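Adenosyl-chloride synthase (Thermotoga maritima, PDB 2ZBV) binds adenosine between subunits and probably cleaves S-adenosyl-L-methionine by attack of a small nucleophile such as hydroxide or chloride. Local coordinates at residues I2-D7 with V62-V67; V66-V71 with V89-G94. All blocks are in the same frame, centred on the assembly; numbering follows the deposited sequence.

Contact 1: I2-D7 with V62-V67; sequences IGFLTD and VFLVVV. With ADN (adenosine), chain D.
Strands 2-6 and 62-66 run parallel in register, Ile2 beside Val62 through to Thr6 beside Val66, with axes 4.6 Å apart and a twist of 15°. Gly3 and Leu5 use both their N-H and C=O groups toward the partner strand, giving four backbone hydrogen bonds; the one from Leu5 N to Leu64 O is nearly straight (174°). Gly3 pairs with Phe63 and has no side chain, and Phe63 CD1 comes within 4.1 Å of Gly3 CA. On the face carrying Ile2, Phe4 and Thr6, the Phe4 and Leu64 side chains lie side by side and point the same way. Leu64 CD2 sits over one face of the Phe4 ring, 3.3 Å from CE1, while Leu64 O meets the ring edge in plane, 3.5 Å from Phe4 CD1. Helices 14-25 and 127-140 cover this face, and helix 43-54 packs on the other against Leu5 and Val65, so branched and aliphatic residues suit both. The hydroxyl of buried Thr6 hydrogen-bonds to His36 and Trp8. Beyond the strands, Asp7 CG takes the position between its backbone N and carbonyl carbon (chi1 62°), which brings the carboxylate over to adenosine. The two oxygens of one carboxylate suit a vicinal diol, each accepting from one hydroxyl: O3' donates to Asp7 OD1 at 2.8 Å and O2' to Asp7 OD2 at 2.8 Å. Phe41 N also bonds to Asp7 OD2, fixing the carboxylate's rotation, and Val67 CG1 packs against it, 3.8 Å from Asp7 OD2. Parallel central strands with helices on both faces are characteristic of alpha/beta folds that bind ligands at the C-terminal edge of the sheet, here in the N-terminal domain of the SAM hydroxide adenosyltransferase family.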
ATOM      1  N   ILE A   2      -2.377  17.308  -1.931  1.00 24.47           N
ATOM      2  CA  ILE A   2      -3.270  16.824  -0.888  1.00 23.28           C
ATOM      3  C   ILE A   2      -2.603  15.673  -0.119  1.00 21.61           C
ATOM      4  O   ILE A   2      -2.188  14.691  -0.727  1.00 23.00           O
ATOM      5  CB  ILE A   2      -4.606  16.315  -1.502  1.00 22.85           C
ATOM      6  CG1 ILE A   2      -5.455  17.502  -1.961  1.00 22.38           C
ATOM      7  CG2 ILE A   2      -5.379  15.486  -0.490  1.00 20.05           C
ATOM      8  CD1 ILE A   2      -6.696  17.088  -2.748  1.00 25.21           C
ATOM      9  N   GLY A   3      -2.488  15.813   1.205  1.00 20.26           N
ATOM     10  CA  GLY A   3      -1.901  14.767   2.039  1.00 19.21           C
ATOM     11  C   GLY A   3      -3.067  13.942   2.559  1.00 17.18           C
ATOM     12  O   GLY A   3      -3.940  14.478   3.233  1.00 18.56           O
ATOM     13  N   PHE A   4      -3.064  12.641   2.284  1.00 16.33           N
ATOM     14  CA  PHE A   4      -4.180  11.750   2.628  1.00 15.17           C
ATOM     15  C   PHE A   4      -3.867  10.793   3.791  1.00 18.10           C
ATOM     16  O   PHE A   4      -2.932   9.991   3.710  1.00 17.77           O
ATOM     17  CB  PHE A   4      -4.528  10.976   1.344  1.00 14.63           C
ATOM     18  CG  PHE A   4      -5.934  10.414   1.283  1.00 14.13           C
ATOM     19  CD1 PHE A   4      -6.874  10.666   2.282  1.00 14.16           C
ATOM     20  CD2 PHE A   4      -6.303   9.609   0.199  1.00 13.65           C
ATOM     21  CE1 PHE A   4      -8.169  10.120   2.205  1.00 14.63           C
ATOM     22  CE2 PHE A   4      -7.591   9.054   0.107  1.00 15.48           C
ATOM     23  CZ  PHE A   4      -8.525   9.314   1.119  1.00 15.39           C
ATOM     24  N   LEU A   5      -4.660  10.876   4.861  1.00 17.64           N
ATOM     25  CA  LEU A   5      -4.470  10.037   6.055  1.00 18.02           C
ATOM     26  C   LEU A   5      -5.805   9.442   6.550  1.00 16.89           C
ATOM     27  O   LEU A   5      -6.762  10.179   6.788  1.00 16.49           O
ATOM     28  CB  LEU A   5      -3.829  10.889   7.161  1.00 16.98           C
ATOM     29  CG  LEU A   5      -3.579  10.352   8.577  1.00 22.29           C
ATOM     30  CD1 LEU A   5      -2.736   9.093   8.531  1.00 22.54           C
ATOM     31  CD2 LEU A   5      -2.845  11.426   9.391  1.00 22.36           C
ATOM     32  N   THR A   6      -5.868   8.116   6.700  1.00 15.71           N
ATOM     33  CA  THR A   6      -7.089   7.441   7.169  1.00 13.97           C
ATOM     34  C   THR A   6      -6.781   6.123   7.894  1.00 15.52           C
ATOM     35  O   THR A   6      -5.626   5.714   8.011  1.00 14.18           O
ATOM     36  CB  THR A   6      -8.039   7.046   6.002  1.00 13.28           C
ATOM     37  OG1 THR A   6      -7.539   5.862   5.367  1.00 13.78           O
ATOM     38  CG2 THR A   6      -8.153   8.170   4.952  1.00 11.69           C
ATOM     39  N   ASP A   7      -7.844   5.463   8.354  1.00 14.75           N
ATOM     40  CA  ASP A   7      -7.749   4.167   9.018  1.00 15.27           C
ATOM     41  C   ASP A   7      -8.522   3.168   8.150  1.00 14.41           C
ATOM     42  O   ASP A   7      -8.952   2.124   8.627  1.00 14.53           O
ATOM     43  CB  ASP A   7      -8.369   4.237  10.429  1.00 14.66           C
ATOM     44  CG  ASP A   7      -9.865   4.583  10.409  1.00 16.43           C
ATOM     45  OD1 ASP A   7     -10.336   5.160   9.407  1.00 17.95           O
ATOM     46  OD2 ASP A   7     -10.568   4.298  11.404  1.00 15.20           O
ATOM     47  N   VAL A  62      -3.196  20.830   1.593  1.00 21.59           N
ATOM     48  CA  VAL A  62      -4.512  20.520   2.141  1.00 20.53           C
ATOM     49  C   VAL A  62      -4.457  19.062   2.604  1.00 20.41           C
ATOM     50  O   VAL A  62      -4.143  18.174   1.821  1.00 20.47           O
ATOM     51  CB  VAL A  62      -5.628  20.653   1.078  1.00 21.41           C
ATOM     52  CG1 VAL A  62      -6.946  20.157   1.656  1.00 18.19           C
ATOM     53  CG2 VAL A  62      -5.772  22.118   0.636  1.00 20.29           C
ATOM     54  N   PHE A  63      -4.752  18.825   3.876  1.00 18.77           N
ATOM     55  CA  PHE A  63      -4.727  17.477   4.425  1.00 19.56           C
ATOM     56  C   PHE A  63      -6.128  16.888   4.569  1.00 18.73           C
ATOM     57  O   PHE A  63      -7.015  17.502   5.159  1.00 20.70           O
ATOM     58  CB  PHE A  63      -4.035  17.483   5.791  1.00 17.61           C
ATOM     59  CG  PHE A  63      -2.562  17.798   5.727  1.00 19.44           C
ATOM     60  CD1 PHE A  63      -1.625  16.784   5.541  1.00 18.65           C
ATOM     61  CD2 PHE A  63      -2.111  19.112   5.853  1.00 19.92           C
ATOM     62  CE1 PHE A  63      -0.251  17.069   5.482  1.00 17.17           C
ATOM     63  CE2 PHE A  63      -0.738  19.412   5.796  1.00 20.17           C
ATOM     64  CZ  PHE A  63       0.191  18.380   5.609  1.00 19.97           C
ATOM     65  N   LEU A  64      -6.320  15.701   4.012  1.00 18.59           N
ATOM     66  CA  LEU A  64      -7.602  15.004   4.095  1.00 16.79           C
ATOM     67  C   LEU A  64      -7.399  13.948   5.173  1.00 16.54           C
ATOM     68  O   LEU A  64      -6.738  12.944   4.937  1.00 14.50           O
ATOM     69  CB  LEU A  64      -7.921  14.358   2.754  1.00 16.96           C
ATOM     70  CG  LEU A  64      -9.162  13.467   2.645  1.00 14.58           C
ATOM     71  CD1 LEU A  64     -10.412  14.192   3.130  1.00 12.34           C
ATOM     72  CD2 LEU A  64      -9.302  13.064   1.184  1.00 14.71           C
ATOM     73  N   VAL A  65      -7.949  14.195   6.358  1.00 15.03           N
ATOM     74  CA  VAL A  65      -7.760  13.295   7.487  1.00 16.77           C
ATOM     75  C   VAL A  65      -9.074  12.670   7.925  1.00 18.25           C
ATOM     76  O   VAL A  65      -9.924  13.339   8.508  1.00 19.22           O
ATOM     77  CB  VAL A  65      -7.141  14.057   8.677  1.00 19.04           C
ATOM     78  CG1 VAL A  65      -6.723  13.077   9.777  1.00 17.62           C
ATOM     79  CG2 VAL A  65      -5.957  14.884   8.190  1.00 15.63           C
ATOM     80  N   VAL A  66      -9.226  11.379   7.657  1.00 15.92           N
ATOM     81  CA  VAL A  66     -10.458  10.699   8.000  1.00 15.90           C
ATOM     82  C   VAL A  66     -10.331   9.418   8.823  1.00 16.35           C
ATOM     83  O   VAL A  66     -10.175   8.319   8.283  1.00 16.93           O
ATOM     84  CB  VAL A  66     -11.289  10.384   6.723  1.00 16.93           C
ATOM     85  CG1 VAL A  66     -12.670   9.867   7.113  1.00 18.07           C
ATOM     86  CG2 VAL A  66     -11.431  11.638   5.863  1.00 16.18           C
ATOM     87  N   VAL A  67     -10.386   9.596  10.138  1.00 16.88           N
ATOM     88  CA  VAL A  67     -10.394   8.512  11.130  1.00 17.85           C
ATOM     89  C   VAL A  67     -11.641   9.047  11.818  1.00 19.63           C
ATOM     90  O   VAL A  67     -11.576   9.929  12.681  1.00 20.41           O
ATOM     91  CB  VAL A  67      -9.176   8.561  12.055  1.00 17.25           C
ATOM     92  CG1 VAL A  67      -9.248   7.415  13.065  1.00 18.85           C
ATOM     93  CG2 VAL A  67      -7.902   8.451  11.226  1.00 19.88           C
TER
HETATM   94  O5' ADN D 501     -16.579   6.807   7.016  1.00 22.12           O
HETATM   95  C5' ADN D 501     -15.270   6.276   7.252  1.00 20.69           C
HETATM   96  C4' ADN D 501     -15.085   6.027   8.747  1.00 19.81           C
HETATM   97  O4' ADN D 501     -16.030   5.041   9.263  1.00 17.73           O
HETATM   98  C3' ADN D 501     -13.681   5.480   9.098  1.00 16.55           C
HETATM   99  O3' ADN D 501     -12.776   6.547   9.372  1.00 19.93           O
HETATM  100  C2' ADN D 501     -13.957   4.568  10.314  1.00 19.19           C
HETATM  101  O2' ADN D 501     -13.267   5.019  11.480  1.00 17.99           O
HETATM  102  C1' ADN D 501     -15.471   4.591  10.514  1.00 17.27           C
HETATM  103  N9  ADN D 501     -15.956   3.239  10.844  1.00 20.47           N
HETATM  104  C8  ADN D 501     -15.966   2.149   9.998  1.00 19.77           C
HETATM  105  N7  ADN D 501     -16.453   1.110  10.605  1.00 18.41           N
HETATM  106  C5  ADN D 501     -16.786   1.450  11.869  1.00 19.57           C
HETATM  107  C6  ADN D 501     -17.345   0.756  12.979  1.00 19.16           C
HETATM  108  N6  ADN D 501     -17.675  -0.590  12.879  1.00 16.63           N
HETATM  109  N1  ADN D 501     -17.546   1.437  14.129  1.00 20.32           N
HETATM  110  C2  ADN D 501     -17.234   2.744  14.247  1.00 20.88           C
HETATM  111  N3  ADN D 501     -16.708   3.431  13.228  1.00 18.01           N
HETATM  112  C4  ADN D 501     -16.472   2.831  12.040  1.00 18.01           C

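Contact 2: V66-V71 with V89-G94; sequences VVDYGV and VAPDNG. With ADN (adenosine), chain D.
Asn93 reaches across to the loop 66-71 with its amide, the ND2 donating to Val67 O at 2.8 Å; the acceptor lies in the amide plane and the donor in the carbonyl plane. With chi1 at 61° the amide is folded over its own backbone and faces the loop, while OD1 turns back to Val95 N. The Tyr69 ring passes obliquely by this amide, their planes only 13° apart, with Tyr69 CE2 4.2 Å from Asn93 ND2. The Asp68 side chain and the Pro91 ring run alongside each other, pointing opposite ways, so that Pro91 CB lies 3.4 Å from Asp68 OD1; the apolar proline ring covers one side of the carboxylate and offers it no polar partner, and OD2 is met by Arg75 in a salt bridge. One water takes hydrogen bonds from Asn93 ND2 and Gly70 N and donates to Asp68 OD1, while a second links Tyr69 OH with Asn93 O. Asp68 to Val71 form a type I turn closed by Val71 N to Asp68 O. With both N-H groups of its amide engaged, Asn93 ties the loop, through Val67 O and the water, to the end of strand 87-91, consistent with holding Asp68 N in position to donate to adenosine O3'.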
ATOM      1  N   VAL A  66      -9.226  11.379   7.657  1.00 15.92           N
ATOM      2  CA  VAL A  66     -10.458  10.699   8.000  1.00 15.90           C
ATOM      3  C   VAL A  66     -10.331   9.418   8.823  1.00 16.35           C
ATOM      4  O   VAL A  66     -10.175   8.319   8.283  1.00 16.93           O
ATOM      5  CB  VAL A  66     -11.289  10.384   6.723  1.00 16.93           C
ATOM      6  CG1 VAL A  66     -12.670   9.867   7.113  1.00 18.07           C
ATOM      7  CG2 VAL A  66     -11.431  11.638   5.863  1.00 16.18           C
ATOM      8  N   VAL A  67     -10.386   9.596  10.138  1.00 16.88           N
ATOM      9  CA  VAL A  67     -10.394   8.512  11.130  1.00 17.85           C
ATOM     10  C   VAL A  67     -11.641   9.047  11.818  1.00 19.63           C
ATOM     11  O   VAL A  67     -11.576   9.929  12.681  1.00 20.41           O
ATOM     12  CB  VAL A  67      -9.176   8.561  12.055  1.00 17.25           C
ATOM     13  CG1 VAL A  67      -9.248   7.415  13.065  1.00 18.85           C
ATOM     14  CG2 VAL A  67      -7.902   8.451  11.226  1.00 19.88           C
ATOM     15  N   ASP A  68     -12.780   8.507  11.412  1.00 19.67           N
ATOM     16  CA  ASP A  68     -14.063   9.035  11.844  1.00 19.44           C
ATOM     17  C   ASP A  68     -15.087   8.022  12.370  1.00 19.59           C
ATOM     18  O   ASP A  68     -16.075   7.730  11.708  1.00 19.94           O
ATOM     19  CB  ASP A  68     -14.587   9.797  10.616  1.00 18.73           C
ATOM     20  CG  ASP A  68     -15.816  10.612  10.882  1.00 18.80           C
ATOM     21  OD1 ASP A  68     -16.095  10.946  12.054  1.00 19.67           O
ATOM     22  OD2 ASP A  68     -16.486  10.940   9.879  1.00 18.18           O
ATOM     23  N   TYR A  69     -14.866   7.505  13.575  1.00 20.74           N
ATOM     24  CA  TYR A  69     -15.792   6.521  14.146  1.00 20.51           C
ATOM     25  C   TYR A  69     -17.183   7.108  14.382  1.00 19.97           C
ATOM     26  O   TYR A  69     -18.169   6.374  14.444  1.00 19.84           O
ATOM     27  CB  TYR A  69     -15.233   5.976  15.466  1.00 20.93           C
ATOM     28  CG  TYR A  69     -14.999   7.053  16.511  1.00 23.72           C
ATOM     29  CD1 TYR A  69     -16.020   7.459  17.369  1.00 26.49           C
ATOM     30  CD2 TYR A  69     -13.763   7.689  16.611  1.00 23.74           C
ATOM     31  CE1 TYR A  69     -15.817   8.480  18.304  1.00 25.98           C
ATOM     32  CE2 TYR A  69     -13.548   8.708  17.534  1.00 28.10           C
ATOM     33  CZ  TYR A  69     -14.576   9.100  18.376  1.00 29.60           C
ATOM     34  OH  TYR A  69     -14.362  10.126  19.267  1.00 32.29           O
ATOM     35  N   GLY A  70     -17.264   8.431  14.512  1.00 21.14           N
ATOM     36  CA  GLY A  70     -18.548   9.075  14.755  1.00 17.98           C
ATOM     37  C   GLY A  70     -19.232   9.531  13.481  1.00 19.68           C
ATOM     38  O   GLY A  70     -20.142  10.366  13.509  1.00 18.46           O
ATOM     39  N   VAL A  71     -18.794   8.979  12.355  1.00 19.63           N
ATOM     40  CA  VAL A  71     -19.366   9.333  11.070  1.00 18.81           C
ATOM     41  C   VAL A  71     -20.891   9.168  11.124  1.00 21.46           C
ATOM     42  O   VAL A  71     -21.401   8.166  11.627  1.00 20.20           O
ATOM     43  CB  VAL A  71     -18.770   8.447   9.941  1.00 20.91           C
ATOM     44  CG1 VAL A  71     -19.167   6.977  10.156  1.00 17.65           C
ATOM     45  CG2 VAL A  71     -19.229   8.946   8.578  1.00 16.40           C
ATOM     46  N   VAL A  89      -8.866  19.071   6.504  1.00 17.69           N
ATOM     47  CA  VAL A  89     -10.257  18.694   6.308  1.00 17.94           C
ATOM     48  C   VAL A  89     -10.457  17.427   7.139  1.00 20.43           C
ATOM     49  O   VAL A  89      -9.882  16.379   6.824  1.00 18.76           O
ATOM     50  CB  VAL A  89     -10.519  18.392   4.827  1.00 17.44           C
ATOM     51  CG1 VAL A  89     -11.979  17.983   4.618  1.00 18.56           C
ATOM     52  CG2 VAL A  89     -10.158  19.615   3.991  1.00 17.65           C
ATOM     53  N   ALA A  90     -11.263  17.518   8.194  1.00 21.06           N
ATOM     54  CA  ALA A  90     -11.465  16.372   9.070  1.00 22.40           C
ATOM     55  C   ALA A  90     -12.675  16.464   9.998  1.00 22.76           C
ATOM     56  O   ALA A  90     -13.326  17.506  10.106  1.00 22.72           O
ATOM     57  CB  ALA A  90     -10.216  16.171   9.913  1.00 23.00           C
ATOM     58  N   PRO A  91     -13.002  15.348  10.669  1.00 22.33           N
ATOM     59  CA  PRO A  91     -14.136  15.361  11.593  1.00 21.49           C
ATOM     60  C   PRO A  91     -13.670  16.053  12.867  1.00 22.80           C
ATOM     61  O   PRO A  91     -12.481  16.018  13.202  1.00 20.30           O
ATOM     62  CB  PRO A  91     -14.422  13.876  11.809  1.00 22.23           C
ATOM     63  CG  PRO A  91     -13.065  13.246  11.666  1.00 21.41           C
ATOM     64  CD  PRO A  91     -12.522  13.969  10.450  1.00 21.99           C
ATOM     65  N   ASP A  92     -14.599  16.691  13.568  1.00 23.11           N
ATOM     66  CA  ASP A  92     -14.276  17.386  14.810  1.00 24.89           C
ATOM     67  C   ASP A  92     -14.257  16.381  15.971  1.00 24.56           C
ATOM     68  O   ASP A  92     -15.084  16.454  16.879  1.00 24.37           O
ATOM     69  CB  ASP A  92     -15.320  18.489  15.066  1.00 25.95           C
ATOM     70  CG  ASP A  92     -15.064  19.257  16.350  1.00 29.88           C
ATOM     71  OD1 ASP A  92     -13.887  19.564  16.642  1.00 29.92           O
ATOM     72  OD2 ASP A  92     -16.041  19.562  17.066  1.00 32.20           O
ATOM     73  N   ASN A  93     -13.311  15.444  15.939  1.00 22.80           N
ATOM     74  CA  ASN A  93     -13.218  14.428  16.987  1.00 22.77           C
ATOM     75  C   ASN A  93     -11.886  14.417  17.727  1.00 22.20           C
ATOM     76  O   ASN A  93     -11.589  13.473  18.458  1.00 21.88           O
ATOM     77  CB  ASN A  93     -13.469  13.038  16.398  1.00 21.98           C
ATOM     78  CG  ASN A  93     -12.442  12.662  15.339  1.00 22.03           C
ATOM     79  OD1 ASN A  93     -11.428  13.348  15.170  1.00 20.49           O
ATOM     80  ND2 ASN A  93     -12.699  11.573  14.625  1.00 17.31           N
ATOM     81  N   GLY A  94     -11.076  15.453  17.530  1.00 20.65           N
ATOM     82  CA  GLY A  94      -9.798  15.511  18.215  1.00 18.63           C
ATOM     83  C   GLY A  94      -8.595  15.068  17.395  1.00 20.54           C
ATOM     84  O   GLY A  94      -7.461  15.202  17.854  1.00 19.35           O
TER
HETATM   85  O5' ADN D 501     -16.579   6.807   7.016  1.00 22.12           O
HETATM   86  C5' ADN D 501     -15.270   6.276   7.252  1.00 20.69           C
HETATM   87  C4' ADN D 501     -15.085   6.027   8.747  1.00 19.81           C
HETATM   88  O4' ADN D 501     -16.030   5.041   9.263  1.00 17.73           O
HETATM   89  C3' ADN D 501     -13.681   5.480   9.098  1.00 16.55           C
HETATM   90  O3' ADN D 501     -12.776   6.547   9.372  1.00 19.93           O
HETATM   91  C2' ADN D 501     -13.957   4.568  10.314  1.00 19.19           C
HETATM   92  O2' ADN D 501     -13.267   5.019  11.480  1.00 17.99           O
HETATM   93  C1' ADN D 501     -15.471   4.591  10.514  1.00 17.27           C
HETATM   94  N9  ADN D 501     -15.956   3.239  10.844  1.00 20.47           N
HETATM   95  C8  ADN D 501     -15.966   2.149   9.998  1.00 19.77           C
HETATM   96  N7  ADN D 501     -16.453   1.110  10.605  1.00 18.41           N
HETATM   97  C5  ADN D 501     -16.786   1.450  11.869  1.00 19.57           C
HETATM   98  C6  ADN D 501     -17.345   0.756  12.979  1.00 19.16           C
HETATM   99  N6  ADN D 501     -17.675  -0.590  12.879  1.00 16.63           N
HETATM  100  N1  ADN D 501     -17.546   1.437  14.129  1.00 20.32           N
HETATM  101  C2  ADN D 501     -17.234   2.744  14.247  1.00 20.88           C
HETATM  102  N3  ADN D 501     -16.708   3.431  13.228  1.00 18.01           N
HETATM  103  C4  ADN D 501     -16.472   2.831  12.040  1.00 18.01           C
HETATM  104  O   HOH W   1     -15.370  10.677  14.440  1.00 17.32           O
HETATM  105  O   HOH W   2     -12.001  11.171  19.685  1.00 32.24           O

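Contacts 1 and 2 share Val66 and Val67, where strand 62-66 gives way to the loop 66-71, and their centres lie about 10 Å apart. Strand 62-66 also pairs with strand 87-91, Val89 N probably bonding to Phe63 O at 2.8 Å, so both contacts belong to one sheet. They meet at the ribose: adenosine O3', already bound by Asp7 of contact 1, accepts a hydrogen bond from Asp68 N of contact 2 at 2.8 Å. Tyr69 CA comes within 3.4 Å of adenosine N3. Asn182, Val242 and Leu244 of the second subunit supply further hydrogen bonds to adenosine, completing a site between subunits.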